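Local coordinates for Lmo2349 protein (Listeria monocytogenes, PDB 4GVO) that probably binds L-cystine or a related amino acid outside the cell and hands it to an ABC transporter for uptake, at residues F89-V103 and E186-F200. Sequence-based numbering, arbitrary orientation. Where two conformers were deposited one is given.
Sequences FNDVAYNNFPLQLTV and EKVVGDVLSNAKVYF. With HIS (histidine), chain E.
Tyr-94 lays its ring over that of Phe-200 in an offset stack, the centroids 4.5 Å apart and the planes inclined by 27°, with CE1 of Tyr-94 above the centre of the phenylalanine. Val-198 also packs on the tyrosine: its CG1, anti to the backbone N (chi1 161°), stands 3.7 Å from the Tyr-94 ring centroid in a CH-pi contact. Water links the Tyr-94 hydroxyl to Tyr-199 O, and Asp-35 is hydrogen-bonded to the same hydroxyl. Next to this cluster, Asn-90 OD1 accepts a hydrogen bond from the backbone N of Phe-200 at 2.9 Å, while its ND2 reaches Asp-214; CB of Ala-93 sits over the Tyr-199 ring, 4.1 Å from its centroid.

Towards the ligand, CB of Phe-97 meets Val-198 CG2 at 3.8 Å, and the ring turns one face to the amino N of the bound histidine, which lies over its centre. A water joins Phe-97 O, Ser-194 OG and Ala-196 N where regular pairing lapses. Further along, Gln-100 sends NE2 to Gly-190 O at 2.9 Å, approaching from above that carbonyl's plane, and spans the corner that 186-200 turns at Gly-190. Antiparallel pairing is regular at Val-103 and Lys-187, whose backbones exchange two bonds. Two adjacent extended crossings joining the lobes, with the ligand site beside them, are the hinge pattern of two-lobed solute-binding proteins of the periplasmic-binding-protein fold, consistent with family 3.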
# COMPACT_ATOMS: atom_id res chain seq x y z
N PHE A 89 0.08 9.19 -12.27
CA PHE A 89 0.37 9.44 -10.85
C PHE A 89 0.40 10.94 -10.61
O PHE A 89 0.95 11.68 -11.42
CB PHE A 89 1.71 8.87 -10.44
CG PHE A 89 1.71 7.36 -10.38
CD1 PHE A 89 1.73 6.59 -11.52
CD2 PHE A 89 1.64 6.70 -9.18
CE1 PHE A 89 1.75 5.18 -11.42
CE2 PHE A 89 1.62 5.32 -9.09
CZ PHE A 89 1.70 4.57 -10.20
N ASN A 90 -0.17 11.41 -9.49
CA ASN A 90 0.01 12.80 -9.15
C ASN A 90 1.49 13.04 -8.79
O ASN A 90 2.25 12.07 -8.62
CB ASN A 90 -0.96 13.25 -8.06
CG ASN A 90 -0.64 12.65 -6.73
OD1 ASN A 90 -0.64 11.43 -6.59
ND2 ASN A 90 -0.36 13.49 -5.73
N ASP A 91 1.91 14.31 -8.68
CA ASP A 91 3.32 14.66 -8.44
C ASP A 91 3.75 14.61 -7.00
O ASP A 91 4.96 14.47 -6.72
CB ASP A 91 3.66 16.08 -8.96
CG ASP A 91 3.83 16.15 -10.48
OD1 ASP A 91 3.71 15.14 -11.19
OD2 ASP A 91 4.09 17.26 -10.98
N VAL A 92 2.81 14.76 -6.07
CA VAL A 92 3.18 14.91 -4.67
C VAL A 92 2.95 13.60 -3.91
O VAL A 92 1.82 13.14 -3.79
CB VAL A 92 2.40 16.07 -4.03
CG1 VAL A 92 2.77 16.22 -2.56
CG2 VAL A 92 2.63 17.39 -4.82
N ALA A 93 4.01 13.01 -3.36
CA ALA A 93 3.89 11.75 -2.63
C ALA A 93 3.28 11.99 -1.26
O ALA A 93 3.40 13.10 -0.67
CB ALA A 93 5.30 11.15 -2.45
N TYR A 94 2.62 10.97 -0.73
CA TYR A 94 2.11 11.06 0.62
C TYR A 94 2.53 9.93 1.57
O TYR A 94 2.06 9.87 2.71
CB TYR A 94 0.60 11.28 0.61
CG TYR A 94 -0.28 10.13 0.14
CD1 TYR A 94 -0.64 10.01 -1.20
CD2 TYR A 94 -0.76 9.17 1.03
CE1 TYR A 94 -1.48 9.00 -1.63
CE2 TYR A 94 -1.63 8.18 0.63
CZ TYR A 94 -2.01 8.10 -0.71
OH TYR A 94 -2.85 7.14 -1.18
N ASN A 95 3.46 9.10 1.14
CA ASN A 95 4.11 8.13 2.04
C ASN A 95 5.35 7.58 1.32
O ASN A 95 5.49 7.78 0.10
CB ASN A 95 3.18 6.96 2.46
CG ASN A 95 3.61 6.32 3.74
OD1 ASN A 95 4.53 6.83 4.42
ND2 ASN A 95 2.99 5.22 4.09
N ASN A 96 6.18 6.88 2.07
CA ASN A 96 7.25 6.01 1.56
C ASN A 96 6.83 4.55 1.83
O ASN A 96 6.28 4.27 2.87
CB ASN A 96 8.54 6.17 2.40
CG ASN A 96 9.13 7.52 2.33
OD1 ASN A 96 9.30 8.18 3.35
ND2 ASN A 96 9.39 7.97 1.14
N PHE A 97 7.14 3.62 0.93
CA PHE A 97 6.74 2.23 1.12
C PHE A 97 7.96 1.32 0.78
O PHE A 97 7.90 0.49 -0.12
CB PHE A 97 5.52 1.93 0.26
CG PHE A 97 4.60 0.88 0.80
CD1 PHE A 97 4.90 -0.48 0.72
CD2 PHE A 97 3.40 1.25 1.40
CE1 PHE A 97 4.01 -1.44 1.22
CE2 PHE A 97 2.55 0.31 1.93
CZ PHE A 97 2.85 -1.04 1.82
N PRO A 98 9.05 1.44 1.58
CA PRO A 98 10.24 0.63 1.29
C PRO A 98 9.94 -0.83 1.62
O PRO A 98 9.44 -1.16 2.71
CB PRO A 98 11.31 1.20 2.22
CG PRO A 98 10.54 1.84 3.32
CD PRO A 98 9.30 2.39 2.66
N LEU A 99 10.24 -1.74 0.71
CA LEU A 99 9.91 -3.16 0.85
C LEU A 99 11.12 -4.01 1.26
O LEU A 99 12.20 -3.85 0.72
CB LEU A 99 9.38 -3.72 -0.47
CG LEU A 99 8.01 -3.16 -0.92
CD1 LEU A 99 7.64 -3.73 -2.31
CD2 LEU A 99 6.94 -3.43 0.13
N GLN A 100 10.90 -4.91 2.18
CA GLN A 100 11.86 -5.90 2.61
C GLN A 100 11.19 -7.26 2.74
O GLN A 100 10.00 -7.32 3.08
CB GLN A 100 12.48 -5.55 3.97
CG GLN A 100 13.49 -4.42 3.90
CD GLN A 100 13.86 -3.91 5.26
OE1 GLN A 100 13.16 -3.12 5.83
NE2 GLN A 100 14.97 -4.43 5.82
N LEU A 101 11.95 -8.33 2.55
CA LEU A 101 11.49 -9.63 2.98
C LEU A 101 11.08 -9.56 4.44
O LEU A 101 11.69 -8.87 5.24
CB LEU A 101 12.53 -10.70 2.81
CG LEU A 101 13.04 -10.98 1.40
CD1 LEU A 101 14.12 -12.05 1.42
CD2 LEU A 101 11.88 -11.36 0.45
N THR A 102 10.02 -10.29 4.75
CA THR A 102 9.44 -10.26 6.09
C THR A 102 9.19 -11.72 6.48
O THR A 102 8.69 -12.51 5.70
CB THR A 102 8.16 -9.42 6.07
OG1 THR A 102 8.49 -8.06 5.78
CG2 THR A 102 7.44 -9.49 7.43
N VAL A 103 9.62 -12.07 7.69
CA VAL A 103 9.59 -13.44 8.18
C VAL A 103 9.05 -13.49 9.61
O VAL A 103 8.86 -12.47 10.26
CB VAL A 103 11.01 -14.04 8.14
CG1 VAL A 103 11.53 -14.14 6.69
CG2 VAL A 103 11.96 -13.23 9.04
N GLU A 186 6.13 -10.67 13.24
CA GLU A 186 6.90 -10.64 12.02
C GLU A 186 8.04 -9.68 12.16
O GLU A 186 8.05 -8.79 13.02
CB GLU A 186 6.03 -10.18 10.88
CG GLU A 186 4.91 -11.16 10.56
CD GLU A 186 3.99 -10.68 9.46
OE1 GLU A 186 4.27 -9.63 8.86
OE2 GLU A 186 2.91 -11.29 9.25
N LYS A 187 9.05 -9.86 11.34
CA LYS A 187 10.19 -8.90 11.29
C LYS A 187 10.65 -8.74 9.84
O LYS A 187 10.63 -9.71 9.08
CB LYS A 187 11.33 -9.30 12.23
CG LYS A 187 12.13 -10.48 11.76
CD LYS A 187 13.23 -10.84 12.74
CE LYS A 187 13.93 -12.10 12.29
NZ LYS A 187 14.84 -12.57 13.37
N VAL A 188 11.12 -7.54 9.50
CA VAL A 188 11.81 -7.35 8.22
C VAL A 188 13.24 -7.86 8.34
O VAL A 188 13.87 -7.81 9.43
CB VAL A 188 11.79 -5.85 7.76
CG1 VAL A 188 10.36 -5.41 7.49
CG2 VAL A 188 12.49 -4.92 8.75
N VAL A 189 13.76 -8.40 7.24
CA VAL A 189 15.12 -8.90 7.17
C VAL A 189 15.73 -8.43 5.86
O VAL A 189 15.03 -8.18 4.88
CB VAL A 189 15.23 -10.43 7.30
CG1 VAL A 189 14.80 -10.88 8.70
CG2 VAL A 189 14.46 -11.16 6.23
N GLY A 190 17.04 -8.38 5.79
CA GLY A 190 17.69 -8.19 4.53
C GLY A 190 17.63 -6.78 4.03
O GLY A 190 17.29 -5.81 4.74
N ASP A 191 17.92 -6.67 2.74
CA ASP A 191 18.06 -5.36 2.11
C ASP A 191 16.72 -4.82 1.63
O ASP A 191 15.76 -5.58 1.42
CB ASP A 191 19.05 -5.43 0.98
CG ASP A 191 20.49 -5.73 1.48
OD1 ASP A 191 20.81 -5.44 2.66
OD2 ASP A 191 21.24 -6.29 0.67
N VAL A 192 16.65 -3.52 1.48
CA VAL A 192 15.48 -2.90 0.85
C VAL A 192 15.47 -3.25 -0.64
O VAL A 192 16.43 -2.99 -1.36
CB VAL A 192 15.49 -1.39 1.09
CG1 VAL A 192 14.35 -0.67 0.33
CG2 VAL A 192 15.41 -1.07 2.56
N LEU A 193 14.38 -3.90 -1.06
CA LEU A 193 14.22 -4.44 -2.40
C LEU A 193 13.54 -3.48 -3.35
O LEU A 193 13.63 -3.68 -4.56
CB LEU A 193 13.44 -5.75 -2.35
CG LEU A 193 14.03 -6.88 -1.46
CD1 LEU A 193 13.03 -8.04 -1.39
CD2 LEU A 193 15.43 -7.29 -1.88
N SER A 194 12.88 -2.48 -2.81
CA SER A 194 12.20 -1.45 -3.59
C SER A 194 11.97 -0.28 -2.64
O SER A 194 11.65 -0.50 -1.48
CB SER A 194 10.85 -2.01 -4.09
OG SER A 194 10.06 -1.00 -4.74
N ASN A 195 12.09 0.94 -3.16
CA ASN A 195 11.92 2.14 -2.35
C ASN A 195 11.03 3.17 -3.07
O ASN A 195 11.36 4.35 -3.14
CB ASN A 195 13.26 2.77 -1.96
CG ASN A 195 13.12 3.77 -0.83
OD1 ASN A 195 12.14 3.74 -0.06
ND2 ASN A 195 14.05 4.68 -0.74
N ALA A 196 9.89 2.70 -3.60
CA ALA A 196 8.90 3.56 -4.25
C ALA A 196 8.19 4.45 -3.24
O ALA A 196 7.94 4.04 -2.08
CB ALA A 196 7.90 2.73 -5.02
N LYS A 197 7.85 5.65 -3.66
CA LYS A 197 6.94 6.47 -2.87
C LYS A 197 5.49 6.17 -3.28
O LYS A 197 5.23 5.53 -4.29
CB LYS A 197 7.28 7.95 -3.06
CG LYS A 197 8.67 8.34 -2.57
CD LYS A 197 8.99 9.83 -2.70
CE LYS A 197 10.42 10.09 -2.18
NZ LYS A 197 10.71 11.51 -2.19
N VAL A 198 4.57 6.68 -2.47
CA VAL A 198 3.13 6.42 -2.56
C VAL A 198 2.44 7.68 -3.10
O VAL A 198 2.70 8.81 -2.62
CB VAL A 198 2.59 6.06 -1.17
CG1 VAL A 198 1.05 6.23 -1.10
CG2 VAL A 198 3.02 4.63 -0.77
N TYR A 199 1.57 7.48 -4.08
CA TYR A 199 0.84 8.51 -4.74
C TYR A 199 -0.59 8.04 -5.02
O TYR A 199 -0.87 6.85 -4.97
CB TYR A 199 1.48 8.86 -6.08
CG TYR A 199 2.95 9.22 -6.07
CD1 TYR A 199 3.93 8.24 -6.07
CD2 TYR A 199 3.35 10.54 -6.09
CE1 TYR A 199 5.27 8.54 -6.09
CE2 TYR A 199 4.68 10.86 -6.07
CZ TYR A 199 5.64 9.85 -6.09
OH TYR A 199 6.96 10.17 -6.11
N PHE A 200 -1.45 8.97 -5.39
CA PHE A 200 -2.74 8.62 -6.00
C PHE A 200 -2.55 8.20 -7.46
O PHE A 200 -1.62 8.66 -8.13
CB PHE A 200 -3.72 9.77 -5.91
CG PHE A 200 -3.98 10.22 -4.50
CD1 PHE A 200 -4.75 9.43 -3.68
CD2 PHE A 200 -3.45 11.41 -3.99
CE1 PHE A 200 -4.99 9.79 -2.39
CE2 PHE A 200 -3.66 11.76 -2.65
CZ PHE A 200 -4.47 10.96 -1.86
N HIS E . 1.76 -0.57 -1.67
CA HIS E . 1.03 -1.62 -2.44
C HIS E . 1.16 -1.46 -3.92
O HIS E . 1.64 -0.40 -4.36
CB HIS E . -0.44 -1.62 -2.06
CG HIS E . -0.72 -2.47 -0.85
ND1 HIS E . -0.19 -2.18 0.34
CD2 HIS E . -1.44 -3.68 -0.69
CE1 HIS E . -0.56 -3.14 1.23
NE2 HIS E . -1.34 -4.02 0.59
OXT HIS E . 0.81 -2.39 -4.68
O HOH W 1 -2.56 5.44 -3.26
O HOH W 2 9.98 5.35 -0.38
O HOH W 3 8.55 0.14 -2.79
O HOH W 4 14.81 -7.98 2.17